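Local coordinates for putative cell adhesion protein (Bacteroides eggerthii, PDB 4GPV) that probably serves as a FimA-like structural subunit from which adhesive pili are assembled, at residues Val164-Arg168 / Lys169-Gly173; Ile282-Asn286 / Thr287-His291. One frame throughout, in Å; residues are numbered along the deposited sequence. Where two conformers were deposited one is given.

Contact 1 of 2, residues Val164-Arg168 / Lys169-Gly173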
loop_
_atom_site.group_PDB
_atom_site.type_symbol
_atom_site.label_atom_id
_atom_site.label_comp_id
_atom_site.label_asym_id
_atom_site.label_seq_id
_atom_site.Cartn_x
_atom_site.Cartn_y
_atom_site.Cartn_z
ATOM N N VAL A 164 -14.492 -11.456 -7.175
ATOM C CA VAL A 164 -15.279 -12.504 -6.565
ATOM C C VAL A 164 -16.087 -13.217 -7.643
ATOM O O VAL A 164 -16.756 -12.558 -8.435
ATOM C CB VAL A 164 -16.196 -11.939 -5.459
ATOM C CG1 VAL A 164 -17.058 -13.050 -4.836
ATOM C CG2 VAL A 164 -15.368 -11.226 -4.391
ATOM N N LYS A 165 -15.947 -14.535 -7.722
ATOM C CA LYS A 165 -16.759 -15.386 -8.613
ATOM C C LYS A 165 -17.597 -16.231 -7.694
ATOM O O LYS A 165 -17.075 -17.154 -7.063
ATOM C CB LYS A 165 -15.882 -16.213 -9.564
ATOM C CG LYS A 165 -15.151 -15.313 -10.539
ATOM C CD LYS A 165 -14.148 -16.043 -11.380
ATOM C CE LYS A 165 -13.396 -15.053 -12.223
ATOM N NZ LYS A 165 -12.637 -15.716 -13.319
ATOM N N ASP A 166 -18.876 -15.856 -7.529
ATOM C CA ASP A 166 -19.745 -16.501 -6.573
ATOM C C ASP A 166 -20.603 -17.591 -7.217
ATOM O O ASP A 166 -21.562 -17.283 -7.932
ATOM C CB ASP A 166 -20.630 -15.477 -5.856
ATOM C CG ASP A 166 -21.361 -16.089 -4.666
ATOM O OD1 ASP A 166 -21.060 -17.262 -4.315
ATOM O OD2 ASP A 166 -22.218 -15.404 -4.082
ATOM N N ASN A 167 -20.293 -18.871 -6.894
ATOM C CA ASN A 167 -21.009 -20.040 -7.408
ATOM C C ASN A 167 -21.767 -20.744 -6.289
ATOM O O ASN A 167 -22.189 -21.893 -6.446
ATOM C CB ASN A 167 -20.062 -21.017 -8.121
ATOM C CG ASN A 167 -19.390 -20.434 -9.335
ATOM O OD1 ASN A 167 -19.899 -19.517 -9.994
ATOM N ND2 ASN A 167 -18.233 -20.969 -9.666
ATOM N N ARG A 168 -21.926 -20.062 -5.146
ATOM C CA ARG A 168 -22.707 -20.616 -4.036
ATOM C C ARG A 168 -24.183 -20.580 -4.427
ATOM O O ARG A 168 -24.608 -19.661 -5.122
ATOM C CB ARG A 168 -22.470 -19.835 -2.729
ATOM C CG ARG A 168 -21.068 -19.968 -2.129
ATOM C CD ARG A 168 -20.813 -18.945 -1.018
ATOM N NE ARG A 168 -20.949 -17.579 -1.544
ATOM C CZ ARG A 168 -20.998 -16.472 -0.812
ATOM N NH1 ARG A 168 -20.908 -16.535 0.512
ATOM N NH2 ARG A 168 -21.124 -15.292 -1.399
ATOM N N LYS A 169 -24.945 -21.580 -4.001
ATOM C CA LYS A 169 -26.367 -21.643 -4.315
ATOM C C LYS A 169 -27.169 -21.599 -3.041
ATOM O O LYS A 169 -26.686 -22.053 -2.009
ATOM C CB LYS A 169 -26.697 -22.950 -5.081
ATOM C CG LYS A 169 -25.948 -23.141 -6.398
ATOM C CD LYS A 169 -26.379 -24.432 -7.119
ATOM C CE LYS A 169 -25.809 -25.694 -6.511
ATOM N NZ LYS A 169 -26.192 -26.900 -7.283
ATOM N N ASN A 170 -28.423 -21.130 -3.132
ATOM C CA ASN A 170 -29.386 -21.123 -2.027
ATOM C C ASN A 170 -28.806 -20.509 -0.749
ATOM O O ASN A 170 -28.842 -21.134 0.322
ATOM C CB ASN A 170 -29.874 -22.545 -1.759
ATOM C CG ASN A 170 -30.427 -23.259 -2.971
ATOM O OD1 ASN A 170 -31.127 -22.682 -3.815
ATOM N ND2 ASN A 170 -30.095 -24.530 -3.089
HETATM N N MSE A 171 -28.284 -19.290 -0.886
HETATM C CA MSE A 171 -27.701 -18.577 0.250
HETATM C C MSE A 171 -28.779 -18.095 1.222
HETATM O O MSE A 171 -28.475 -17.883 2.394
HETATM C CB MSE A 171 -26.857 -17.408 -0.224
HETATM C CG MSE A 171 -25.542 -17.837 -0.807
HETATM SE SE MSE A 171 -24.655 -16.313 -1.545
HETATM C CE MSE A 171 -24.298 -15.258 0.122
ATOM N N THR A 172 -30.019 -17.921 0.750
ATOM C CA THR A 172 -31.161 -17.496 1.560
ATOM C C THR A 172 -32.349 -18.424 1.289
ATOM O O THR A 172 -32.365 -19.151 0.279
ATOM C CB THR A 172 -31.546 -16.019 1.293
ATOM O OG1 THR A 172 -32.081 -15.880 -0.018
ATOM C CG2 THR A 172 -30.405 -15.030 1.509
ATOM N N GLY A 173 -33.317 -18.411 2.204
ATOM C CA GLY A 173 -34.527 -19.207 2.075
ATOM C C GLY A 173 -34.485 -20.577 2.721
ATOM O O GLY A 173 -35.541 -21.147 2.993
#

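Contact 2 of 2, residues Ile282-Asn286 / Thr287-His291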
loop_
_atom_site.group_PDB
_atom_site.type_symbol
_atom_site.label_atom_id
_atom_site.label_comp_id
_atom_site.label_asym_id
_atom_site.label_seq_id
_atom_site.Cartn_x
_atom_site.Cartn_y
_atom_site.Cartn_z
ATOM N N ILE A 282 -7.724 -15.092 2.320
ATOM C CA ILE A 282 -6.450 -15.397 1.691
ATOM C C ILE A 282 -5.348 -14.742 2.514
ATOM O O ILE A 282 -5.373 -13.528 2.732
ATOM C CB ILE A 282 -6.343 -15.081 0.175
ATOM C CG1 ILE A 282 -5.066 -15.742 -0.450
ATOM C CG2 ILE A 282 -6.406 -13.615 -0.129
ATOM C CD1 ILE A 282 -4.982 -17.413 -0.321
ATOM N N LEU A 283 -4.394 -15.560 2.992
ATOM C CA LEU A 283 -3.252 -15.071 3.773
ATOM C C LEU A 283 -2.127 -14.740 2.836
ATOM O O LEU A 283 -1.780 -15.582 2.007
ATOM C CB LEU A 283 -2.767 -16.131 4.790
ATOM C CG LEU A 283 -3.454 -16.182 6.140
ATOM C CD1 LEU A 283 -4.828 -16.708 5.996
ATOM C CD2 LEU A 283 -2.700 -17.099 7.060
ATOM N N PHE A 284 -1.538 -13.546 2.982
ATOM C CA PHE A 284 -0.388 -13.127 2.173
ATOM C C PHE A 284 0.880 -13.639 2.853
ATOM O O PHE A 284 1.640 -12.880 3.493
ATOM C CB PHE A 284 -0.350 -11.614 1.966
ATOM C CG PHE A 284 -1.370 -11.199 0.938
ATOM C CD1 PHE A 284 -1.077 -11.269 -0.422
ATOM C CD2 PHE A 284 -2.647 -10.802 1.324
ATOM C CE1 PHE A 284 -2.031 -10.898 -1.380
ATOM C CE2 PHE A 284 -3.598 -10.412 0.361
ATOM C CZ PHE A 284 -3.287 -10.493 -0.977
ATOM N N THR A 285 1.066 -14.953 2.731
ATOM C CA THR A 285 2.241 -15.695 3.202
ATOM C C THR A 285 2.831 -16.469 2.029
ATOM O O THR A 285 2.130 -16.769 1.060
ATOM C CB THR A 285 1.856 -16.721 4.302
ATOM O OG1 THR A 285 0.933 -17.677 3.764
ATOM C CG2 THR A 285 1.304 -16.072 5.545
ATOM N N ASN A 286 4.086 -16.901 2.178
ATOM C CA ASN A 286 4.709 -17.747 1.159
ATOM C C ASN A 286 4.010 -19.102 0.962
ATOM O O ASN A 286 4.120 -19.652 -0.121
ATOM C CB ASN A 286 6.169 -17.997 1.535
ATOM C CG ASN A 286 7.012 -16.801 1.225
ATOM O OD1 ASN A 286 6.665 -15.953 0.389
ATOM N ND2 ASN A 286 8.134 -16.696 1.912
ATOM N N THR A 287 3.322 -19.644 1.981
ATOM C CA THR A 287 2.676 -20.959 1.880
ATOM C C THR A 287 1.206 -20.888 1.452
ATOM O O THR A 287 0.700 -21.892 0.964
ATOM C CB THR A 287 2.786 -21.758 3.202
ATOM O OG1 THR A 287 2.177 -21.016 4.258
ATOM C CG2 THR A 287 4.220 -22.088 3.566
ATOM N N ASP A 288 0.516 -19.733 1.613
ATOM C CA ASP A 288 -0.907 -19.666 1.227
ATOM C C ASP A 288 -1.035 -18.954 -0.120
ATOM O O ASP A 288 -1.160 -19.632 -1.145
ATOM C CB ASP A 288 -1.776 -19.012 2.324
ATOM C CG ASP A 288 -3.270 -19.277 2.200
ATOM O OD1 ASP A 288 -3.643 -20.324 1.625
ATOM O OD2 ASP A 288 -4.075 -18.446 2.718
ATOM N N ALA A 289 -0.953 -17.619 -0.135
ATOM C CA ALA A 289 -1.017 -16.850 -1.384
ATOM C C ALA A 289 0.202 -17.073 -2.260
ATOM O O ALA A 289 0.120 -16.810 -3.459
ATOM C CB ALA A 289 -1.127 -15.364 -1.065
ATOM N N ARG A 290 1.351 -17.518 -1.663
ATOM C CA ARG A 290 2.658 -17.691 -2.323
ATOM C C ARG A 290 3.241 -16.297 -2.622
ATOM O O ARG A 290 4.115 -16.125 -3.475
ATOM C CB ARG A 290 2.614 -18.596 -3.584
ATOM C CG ARG A 290 1.976 -19.975 -3.362
ATOM C CD ARG A 290 2.986 -21.029 -2.949
ATOM N NE ARG A 290 2.369 -22.083 -2.140
ATOM C CZ ARG A 290 3.033 -22.889 -1.316
ATOM N NH1 ARG A 290 4.348 -22.765 -1.170
ATOM N NH2 ARG A 290 2.387 -23.820 -0.627
ATOM N N HIS A 291 2.763 -15.286 -1.883
ATOM C CA HIS A 291 3.181 -13.897 -1.954
ATOM C C HIS A 291 2.995 -13.222 -0.642
ATOM O O HIS A 291 1.925 -13.334 -0.047
ATOM C CB HIS A 291 2.379 -13.058 -2.990
ATOM C CG HIS A 291 2.395 -13.574 -4.388
ATOM N ND1 HIS A 291 3.363 -13.193 -5.280
ATOM C CD2 HIS A 291 1.539 -14.424 -4.998
ATOM C CE1 HIS A 291 3.072 -13.821 -6.408
ATOM N NE2 HIS A 291 1.981 -14.573 -6.279
HETATM O O HOH W 1 -0.434 -19.369 5.347
#

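Contact 1 of 2, residues Val164-Arg168 / Lys169-Gly173
Where the backbone runs out of strand 146-169, Asn-170 takes left-handed helical angles (phi 50°, psi 54°) and swings Met-171, a selenomethionine, back over the side chains of Arg-168 and Asp-166. An Asx turn is formed near the end of the strand: OD1 of Asp-166 accepts the backbone N of Arg-168 at 3.0 Å. The same OD1 takes NE of Arg-168 from the opposite face of the carboxylate, at 2.8 Å and almost straight, in the guanidinium plane. NH2 of Arg-168 reaches OD2 of Asp-166 at 2.9 Å, more tilted, completing a side-on grip with one nitrogen on each oxygen. With chi3 near -60°, the bent arginine chain folds its head back alongside the aspartate two residues earlier. NH2 also forms a salt bridge with Asp-180 on strand 176-193 of the other sheet, so one guanidinium pairs with two acids. Replacing Arg-168 with a leucine would probably leave the buried carboxylate of Asp-166 without its counter-charge and Met-171 without the flat surface beneath it. In the conformer described, CE of Met-171 sits 3.2 Å above the guanidinium plane, offset toward its rim and 3.5 Å from NH2 of Arg-168.

Contact 2 of 2, residues Ile282-Asn286 / Thr287-His291
Asp-288 reaches back across the turn to Leu-283 and Ile-282 and ties the end of strand 274-283 to the loop that follows. CB of Asp-288 lies 3.3 Å from OG1 of Thr-285 and close to the carbonyl oxygen of Leu-283. With chi1 at -162°, CG stands anti to the backbone N and comes 3.6 Å from CD1 of Ile-282. That methyl also lies beside both carboxylate oxygens. At the tip, OD2 accepts the backbone N of Leu-283 at 2.9 Å on its anti side, 24° out of the carboxylate plane. The backbone N of Asp-288 is held in turn by OG1 of Thr-285 at 3.0 Å, and a water joins this hydroxyl to OG1 of Thr-287. The chain bends at Phe-284 in an inverse gamma turn, its Thr-285 N to Leu-283 O bond weak. Around it, Ala-289 N donates to Leu-283 O at 3.1 Å and Arg-290 N to Thr-285 O at 2.9 Å. The CB of Ala-289 packs against CG1 of Ile-282 at 4.0 Å and obliquely near the Phe-284 ring. The turn follows strand 274-283, which pairs with strand 262-271 through Ile-282 and Leu-263; Ile-282 and Ala-289 meet Val-333 of strand 329-343, and Phe-284 rests on Val-301 of strand 297-306.

Both contacts belong to the C-terminal FimA-like domain, of the transthyretin clan, and each lies where the chain passes from one sheet to the other: contact 1 between strands 146-169 and 176-193, contact 2 between strands 274-283 and 297-306. Their centres are 25 Å apart and their nearest atoms about 10 Å, so they do not touch. Contact 1 lies farther out, its centre 31 Å from that of the chain, against 17 Å for contact 2. Strands connect them: Arg-168 packs on Leu-305 of the strand entered after contact 2, and makes a weak hydrogen bond to Tyr-280, just ahead of Ile-282.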